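Local structure of cytochrome B5-HOST origin (Ostreococcus tauri virus 2, 4B8N) at residues 42-47 with 53-58; 18-23 with 29-34. The protein probably carries electrons as a virus-encoded cytochrome b5 of host origin, with an iron porphyrin held in its pocket. One frame throughout, in Å; residues are numbered along the deposited sequence. Where two conformers were deposited one is given.

Interaction 1: 42-47 with 53-58; sequences TKFLPD and KAIILF. With HEM (protoporphyrin IX containing Fe), chain E; SO4 (sulfate ion), chain F.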
loop_
_atom_site.group_PDB
_atom_site.type_symbol
_atom_site.label_atom_id
_atom_site.label_comp_id
_atom_site.label_asym_id
_atom_site.label_seq_id
_atom_site.Cartn_x
_atom_site.Cartn_y
_atom_site.Cartn_z
ATOM N N THR A 42 6.185 -3.335 -1.711
ATOM C CA THR A 42 7.018 -4.071 -2.675
ATOM C C THR A 42 7.591 -5.342 -2.024
ATOM O O THR A 42 7.421 -6.464 -2.526
ATOM C CB THR A 42 8.165 -3.169 -3.212
ATOM O OG1 THR A 42 7.629 -1.943 -3.737
ATOM C CG2 THR A 42 8.970 -3.867 -4.266
ATOM N N LYS A 43 8.243 -5.169 -0.879
ATOM C CA LYS A 43 8.845 -6.311 -0.188
ATOM C C LYS A 43 7.807 -7.175 0.531
ATOM O O LYS A 43 8.004 -8.377 0.708
ATOM C CB LYS A 43 9.952 -5.845 0.765
ATOM C CG LYS A 43 11.198 -5.371 0.026
ATOM C CD LYS A 43 12.197 -4.723 0.971
ATOM C CE LYS A 43 13.476 -4.356 0.235
ATOM N NZ LYS A 43 14.404 -3.593 1.108
ATOM N N PHE A 44 6.689 -6.584 0.914
ATOM C CA PHE A 44 5.602 -7.372 1.519
ATOM C C PHE A 44 4.912 -8.339 0.547
ATOM O O PHE A 44 4.297 -9.318 0.982
ATOM C CB PHE A 44 4.565 -6.448 2.183
ATOM C CG PHE A 44 3.415 -7.189 2.831
ATOM C CD1 PHE A 44 3.616 -7.985 3.961
ATOM C CD2 PHE A 44 2.127 -7.102 2.296
ATOM C CE1 PHE A 44 2.553 -8.677 4.547
ATOM C CE2 PHE A 44 1.066 -7.781 2.882
ATOM C CZ PHE A 44 1.280 -8.573 4.004
ATOM N N LEU A 45 5.015 -8.081 -0.757
ATOM C CA LEU A 45 4.236 -8.833 -1.757
ATOM C C LEU A 45 4.335 -10.366 -1.635
ATOM O O LEU A 45 3.300 -11.022 -1.494
ATOM C CB LEU A 45 4.522 -8.372 -3.197
ATOM C CG LEU A 45 4.243 -6.938 -3.645
ATOM C CD1 LEU A 45 4.552 -6.796 -5.133
ATOM C CD2 LEU A 45 2.809 -6.534 -3.340
ATOM N N PRO A 46 5.564 -10.931 -1.646
ATOM C CA PRO A 46 5.610 -12.390 -1.514
ATOM C C PRO A 46 5.182 -12.879 -0.129
ATOM O O PRO A 46 4.888 -14.070 0.035
ATOM C CB PRO A 46 7.079 -12.727 -1.783
ATOM C CG PRO A 46 7.825 -11.474 -1.454
ATOM C CD PRO A 46 6.913 -10.355 -1.842
ATOM N N ASP A 47 5.156 -11.977 0.855
ATOM C CA ASP A 47 4.734 -12.322 2.224
ATOM C C ASP A 47 3.227 -12.247 2.436
ATOM O O ASP A 47 2.703 -12.732 3.442
ATOM C CB ASP A 47 5.415 -11.420 3.259
ATOM C CG ASP A 47 6.906 -11.648 3.347
ATOM O OD1 ASP A 47 7.376 -12.754 3.009
ATOM O OD2 ASP A 47 7.607 -10.704 3.759
ATOM N N LYS A 53 -0.665 -10.720 -6.544
ATOM C CA LYS A 53 -1.459 -10.021 -7.562
ATOM C C LYS A 53 -2.619 -9.212 -7.014
ATOM O O LYS A 53 -2.915 -8.128 -7.537
ATOM C CB LYS A 53 -1.926 -11.013 -8.611
ATOM C CG LYS A 53 -0.777 -11.586 -9.423
ATOM C CD LYS A 53 -1.338 -12.431 -10.552
ATOM C CE LYS A 53 -0.677 -13.796 -10.586
ATOM N NZ LYS A 53 -1.159 -14.678 -9.483
ATOM N N ALA A 54 -3.258 -9.721 -5.954
ATOM C CA ALA A 54 -4.325 -8.985 -5.270
ATOM C C ALA A 54 -3.870 -7.586 -4.871
ATOM O O ALA A 54 -4.643 -6.637 -4.957
ATOM C CB ALA A 54 -4.810 -9.740 -4.043
ATOM N N ILE A 55 -2.636 -7.469 -4.390
ATOM C CA ILE A 55 -2.096 -6.143 -4.050
ATOM C C ILE A 55 -1.600 -5.382 -5.272
ATOM O O ILE A 55 -1.877 -4.177 -5.400
ATOM C CB ILE A 55 -0.999 -6.208 -2.962
ATOM C CG1 ILE A 55 -1.537 -6.932 -1.730
ATOM C CG2 ILE A 55 -0.530 -4.792 -2.586
ATOM C CD1 ILE A 55 -0.517 -7.180 -0.636
ATOM N N ILE A 56 -0.872 -6.062 -6.160
ATOM C CA ILE A 56 -0.349 -5.414 -7.383
ATOM C C ILE A 56 -1.495 -4.743 -8.177
ATOM O O ILE A 56 -1.331 -3.669 -8.768
ATOM C CB ILE A 56 0.416 -6.415 -8.289
ATOM C CG1 ILE A 56 1.663 -6.959 -7.577
ATOM C CG2 ILE A 56 0.835 -5.746 -9.586
ATOM C CD1 ILE A 56 2.171 -8.287 -8.144
ATOM N N LEU A 57 -2.659 -5.383 -8.164
ATOM C CA LEU A 57 -3.881 -4.818 -8.752
ATOM C C LEU A 57 -4.141 -3.386 -8.314
ATOM O O LEU A 57 -4.732 -2.610 -9.067
ATOM C CB LEU A 57 -5.108 -5.635 -8.348
ATOM C CG LEU A 57 -5.744 -6.640 -9.296
ATOM C CD1 LEU A 57 -6.967 -7.264 -8.626
ATOM C CD2 LEU A 57 -6.129 -5.962 -10.602
ATOM N N PHE A 58 -3.726 -3.053 -7.090
ATOM C CA PHE A 58 -3.945 -1.722 -6.517
ATOM C C PHE A 58 -2.664 -0.883 -6.425
ATOM O O PHE A 58 -2.657 0.169 -5.770
ATOM C CB PHE A 58 -4.653 -1.833 -5.154
ATOM C CG PHE A 58 -6.065 -2.345 -5.257
ATOM C CD1 PHE A 58 -6.325 -3.704 -5.369
ATOM C CD2 PHE A 58 -7.135 -1.458 -5.281
ATOM C CE1 PHE A 58 -7.623 -4.177 -5.512
ATOM C CE2 PHE A 58 -8.440 -1.921 -5.412
ATOM C CZ PHE A 58 -8.686 -3.285 -5.522
HETATM C CHA HEM E . -5.813 -12.086 2.943
HETATM C CHB HEM E . -2.628 -9.000 5.267
HETATM C CHC HEM E . -3.231 -5.699 1.807
HETATM C CHD HEM E . -6.307 -8.785 -0.483
HETATM C C1A HEM E . -4.915 -11.470 3.887
HETATM C C2A HEM E . -4.533 -12.162 5.121
HETATM C C3A HEM E . -3.617 -11.251 5.795
HETATM C C4A HEM E . -3.458 -10.102 4.900
HETATM C CMA HEM E . -2.925 -11.485 7.101
HETATM C CAA HEM E . -4.993 -13.515 5.628
HETATM C CBA HEM E . -6.066 -13.309 6.702
HETATM C CGA HEM E . -7.315 -12.814 6.012
HETATM O O1A HEM E . -7.981 -13.605 5.269
HETATM O O2A HEM E . -7.618 -11.617 6.202
HETATM C C1B HEM E . -2.521 -7.790 4.503
HETATM C C2B HEM E . -1.688 -6.677 4.986
HETATM C C3B HEM E . -1.899 -5.711 3.926
HETATM C C4B HEM E . -2.795 -6.384 2.987
HETATM C CMB HEM E . -0.857 -6.593 6.229
HETATM C CAB HEM E . -1.289 -4.363 3.796
HETATM C CBB HEM E . -2.044 -3.303 3.763
HETATM C C1C HEM E . -4.199 -6.182 0.881
HETATM C C2C HEM E . -4.617 -5.400 -0.309
HETATM C C3C HEM E . -5.508 -6.336 -0.957
HETATM C C4C HEM E . -5.548 -7.598 -0.172
HETATM C CMC HEM E . -4.193 -4.002 -0.713
HETATM C CAC HEM E . -6.250 -6.073 -2.198
HETATM C CBC HEM E . -7.504 -5.721 -2.047
HETATM C C1D HEM E . -6.416 -10.015 0.233
HETATM C C2D HEM E . -7.279 -11.099 -0.267
HETATM C C3D HEM E . -7.131 -12.097 0.780
HETATM C C4D HEM E . -6.192 -11.454 1.722
HETATM C CMD HEM E . -8.122 -11.185 -1.532
HETATM C CAD HEM E . -7.757 -13.459 0.892
HETATM C CBD HEM E . -8.940 -13.443 1.862
HETATM C CGD HEM E . -9.455 -14.849 2.170
HETATM O O1D HEM E . -9.139 -15.818 1.436
HETATM O O2D HEM E . -10.199 -14.993 3.165
HETATM N NA HEM E . -4.377 -10.120 3.807
HETATM N NB HEM E . -3.195 -7.600 3.357
HETATM N NC HEM E . -4.831 -7.439 1.018
HETATM N ND HEM E . -5.792 -10.215 1.425
HETATM FE FE HEM E . -4.413 -8.894 2.279
HETATM S S SO4 F . 0.013 -14.976 -6.278
HETATM O O1 SO4 F . 0.670 -15.677 -7.410
HETATM O O2 SO4 F . -0.807 -13.821 -6.791
HETATM O O3 SO4 F . 1.085 -14.548 -5.349
HETATM O O4 SO4 F . -0.860 -15.933 -5.552
#
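In the wall of the haem pocket, Phe-44 and Leu-45 of the loop after strand 37-40 pack against Ile-55 and Ile-56 of helix 52-56. The contact is apolar throughout and buries 180 Å² with no hydrogen bond across it. CD1 of Ile-55 comes up at the edge of the Phe-44 ring, near the ring plane, 3.9 Å from CE2, and the two side chains cross at about a right angle. Leu-45 divides its branches between neighbouring residues of the helix: CD2 lies 3.8 Å from CB of Ile-55, with CG2 of that residue equally near, while CD1 is 3.8 Å from CG1 of Ile-56. Phe-44 has its CG anti to the backbone N (chi1 -180°), which carries the ring toward the porphyrin, where CE2 is 3.6 Å from HEM C2B. Ile-55 reaches the same ligand with CG1, 3.7 Å from HEM C2C, so one side chain bridges Leu-45 and the macrocycle. The chain linking the two segments holds the His-Pro-Gly-Gly turn of the cytochrome b5 family; its His-48, which touches Ile-55, probably supplies an axial ligand to the iron, as in relatives. Within 53-58, the carbonyl O of Ala-54 lies at the edge of the Phe-58 ring, in its plane. Near the start of the helix, a sulfate, probably from the crystallisation liquor, is held by Lys-53 through three hydrogen bonds, one from the backbone N and two from NZ. The backbone N of Lys-53 points almost straight at SO4 O2 (3.1 Å, 171° at the hydrogen), and the chain, bent at chi3 and chi4, folds back to bring NZ within 2.8 Å of the same oxygen and also into a bond with O1. Lys-52 N adds a further hydrogen bond to the sulfate.

Interaction 2: 18-23 with 29-34; sequences LTEIAK and DCWVII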
loop_
_atom_site.group_PDB
_atom_site.type_symbol
_atom_site.label_atom_id
_atom_site.label_comp_id
_atom_site.label_asym_id
_atom_site.label_seq_id
_atom_site.Cartn_x
_atom_site.Cartn_y
_atom_site.Cartn_z
ATOM N N LEU A 18 -0.575 12.334 -4.953
ATOM C CA LEU A 18 -1.231 11.292 -5.740
ATOM C C LEU A 18 -0.504 11.047 -7.052
ATOM O O LEU A 18 -0.362 9.902 -7.487
ATOM C CB LEU A 18 -2.696 11.646 -5.989
ATOM C CG LEU A 18 -3.591 11.800 -4.755
ATOM C CD1 LEU A 18 -4.942 12.368 -5.168
ATOM C CD2 LEU A 18 -3.773 10.469 -4.052
ATOM N N THR A 19 -0.022 12.130 -7.660
ATOM C CA THR A 19 0.784 12.059 -8.877
ATOM C C THR A 19 2.022 11.197 -8.667
ATOM O O THR A 19 2.302 10.293 -9.461
ATOM C CB THR A 19 1.165 13.472 -9.385
ATOM O OG1 THR A 19 -0.008 14.113 -9.895
ATOM C CG2 THR A 19 2.208 13.415 -10.512
ATOM N N GLU A 20 2.770 11.470 -7.604
ATOM C CA GLU A 20 3.965 10.689 -7.331
ATOM C C GLU A 20 3.603 9.248 -6.969
ATOM O O GLU A 20 4.276 8.305 -7.403
ATOM C CB GLU A 20 4.835 11.343 -6.253
ATOM C CG GLU A 20 5.970 10.471 -5.717
ATOM C CD GLU A 20 7.075 10.185 -6.726
ATOM O OE1 GLU A 20 7.205 10.936 -7.722
ATOM O OE2 GLU A 20 7.829 9.201 -6.515
ATOM N N ILE A 21 2.524 9.073 -6.209
ATOM C CA ILE A 21 2.114 7.722 -5.779
ATOM C C ILE A 21 1.788 6.835 -6.989
ATOM O O ILE A 21 2.218 5.680 -7.072
ATOM C CB ILE A 21 0.925 7.768 -4.784
ATOM C CG1 ILE A 21 1.349 8.445 -3.476
ATOM C CG2 ILE A 21 0.392 6.358 -4.491
ATOM C CD1 ILE A 21 0.193 8.936 -2.621
ATOM N N ALA A 22 1.050 7.397 -7.933
ATOM C CA ALA A 22 0.675 6.701 -9.165
ATOM C C ALA A 22 1.859 6.096 -9.934
ATOM O O ALA A 22 1.678 5.129 -10.680
ATOM C CB ALA A 22 -0.117 7.637 -10.069
ATOM N N LYS A 23 3.057 6.655 -9.749
ATOM C CA LYS A 23 4.251 6.163 -10.431
ATOM C C LYS A 23 4.772 4.841 -9.857
ATOM O O LYS A 23 5.553 4.150 -10.519
ATOM C CB LYS A 23 5.364 7.223 -10.437
ATOM C CG LYS A 23 5.042 8.440 -11.301
ATOM C CD LYS A 23 6.109 9.517 -11.190
ATOM C CE LYS A 23 5.615 10.804 -11.825
ATOM N NZ LYS A 23 6.627 11.883 -11.694
ATOM N N ASP A 29 7.837 -2.121 -7.718
ATOM C CA ASP A 29 7.820 -0.819 -7.057
ATOM C C ASP A 29 6.364 -0.471 -6.749
ATOM O O ASP A 29 5.688 0.202 -7.536
ATOM C CB ASP A 29 8.471 0.215 -7.990
ATOM C CG ASP A 29 8.561 1.602 -7.375
ATOM O OD1 ASP A 29 8.337 1.778 -6.153
ATOM O OD2 ASP A 29 8.850 2.535 -8.142
ATOM N N CYS A 30 5.883 -0.949 -5.604
ATOM C CA CYS A 30 4.448 -1.041 -5.330
ATOM C C CYS A 30 4.019 -0.256 -4.088
ATOM O O CYS A 30 4.248 -0.695 -2.955
ATOM C CB CYS A 30 4.054 -2.517 -5.189
ATOM S SG CYS A 30 2.295 -2.801 -4.891
ATOM N N TRP A 31 3.409 0.911 -4.301
ATOM C CA TRP A 31 2.861 1.682 -3.185
ATOM C C TRP A 31 1.388 1.574 -3.220
ATOM O O TRP A 31 0.799 1.545 -4.296
ATOM C CB TRP A 31 3.194 3.153 -3.301
ATOM C CG TRP A 31 4.629 3.551 -3.105
ATOM C CD1 TRP A 31 5.748 2.732 -2.974
ATOM C CD2 TRP A 31 5.150 4.925 -3.062
ATOM N NE1 TRP A 31 6.889 3.490 -2.828
ATOM C CE2 TRP A 31 6.599 4.810 -2.880
ATOM C CE3 TRP A 31 4.577 6.193 -3.141
ATOM C CZ2 TRP A 31 7.418 5.927 -2.780
ATOM C CZ3 TRP A 31 5.420 7.310 -3.051
ATOM C CH2 TRP A 31 6.802 7.176 -2.870
ATOM N N VAL A 32 0.765 1.542 -2.051
ATOM C CA VAL A 32 -0.693 1.446 -1.947
ATOM C C VAL A 32 -1.169 2.413 -0.857
ATOM O O VAL A 32 -0.523 2.517 0.190
ATOM C CB VAL A 32 -1.150 -0.005 -1.623
ATOM C CG1 VAL A 32 -2.654 -0.082 -1.432
ATOM C CG2 VAL A 32 -0.726 -0.971 -2.723
ATOM N N ILE A 33 -2.275 3.119 -1.118
ATOM C CA ILE A 33 -2.879 4.035 -0.137
ATOM C C ILE A 33 -3.985 3.295 0.605
ATOM O O ILE A 33 -4.875 2.716 -0.018
ATOM C CB ILE A 33 -3.508 5.308 -0.778
ATOM C CG1 ILE A 33 -2.501 6.080 -1.652
ATOM C CG2 ILE A 33 -4.084 6.226 0.318
ATOM C CD1 ILE A 33 -3.157 7.055 -2.636
ATOM N N ILE A 34 -3.924 3.319 1.936
ATOM C CA ILE A 34 -5.007 2.808 2.786
ATOM C C ILE A 34 -5.265 3.849 3.878
ATOM O O ILE A 34 -4.365 4.164 4.671
ATOM C CB ILE A 34 -4.659 1.428 3.410
ATOM C CG1 ILE A 34 -4.357 0.399 2.313
ATOM C CG2 ILE A 34 -5.782 0.935 4.337
ATOM C CD1 ILE A 34 -3.824 -0.922 2.819
#
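Ile-21 packs against the benzene part of the Trp-31 indole: its CG1 stands at the ring edge, in plane, 4.0 Å from CE3, and its CA is 3.9 Å from the same carbon but oblique to the ring. Chi1 of Ile-21 (-65°) places CG1 anti to the carbonyl carbon, and the chain continues to CD1, which meets CD1 of Ile-33 at 3.8 Å. From the first turn of the helix, Leu-18 sends CD2 to that same methyl, 3.7 Å away, so Ile-33 CD1 is touched by both helix residues, each side chain crossing that of Ile-33 at about a right angle. In one of its two conformers, Glu-20 adds its aliphatic part, with CG 4.2 Å from Trp-31 CZ3. Its polar end is then engaged elsewhere: OE2 bonds to NE2 of His-24, whose ND1 bonds to Asp-29 OD1 and whose ring stacks with Trp-31. An imidazole held by two carboxylates would probably tend toward the protonated form, which would also offset the like charges of Glu-20 and Asp-29. The axes of helix 18-22 and strand 29-34 approach to 9.3 Å and run at 138°, nearer antiparallel than parallel. Trp-31 and Ile-33 point their CB atoms to the helix, whereas Cys-30 and Val-32 point theirs away, as expected of an extended strand. Val-38 of the adjacent strand touches both Ile-21 and Trp-31. Such packing of an N-terminal helix on the sheet face turned from the haem corresponds to the smaller, structural core of the cytochrome b5 fold.

In the fold
The centres of the two interactions are 13 Å apart, and strand 29-34, part of interaction 2, also packs against interaction 1. Its Trp-31 and Ile-33 serve interaction 2, while Val-32 points to the other side and puts CG2 3.8 Å from CG2 of Ile-55 in interaction 1. A polar tie joins them as well: Thr-42 OG1 is 2.7 Å from Cys-30 N, a probable hydrogen bond, and also bonds to Asp-40. Interaction 1 touches the haem directly, whereas the side chain of Ile-33 in interaction 2 stays about 9 Å from it; the next residue, Ile-34, does reach the ligand. Both contacts fall within the same cytochrome b5-like domain.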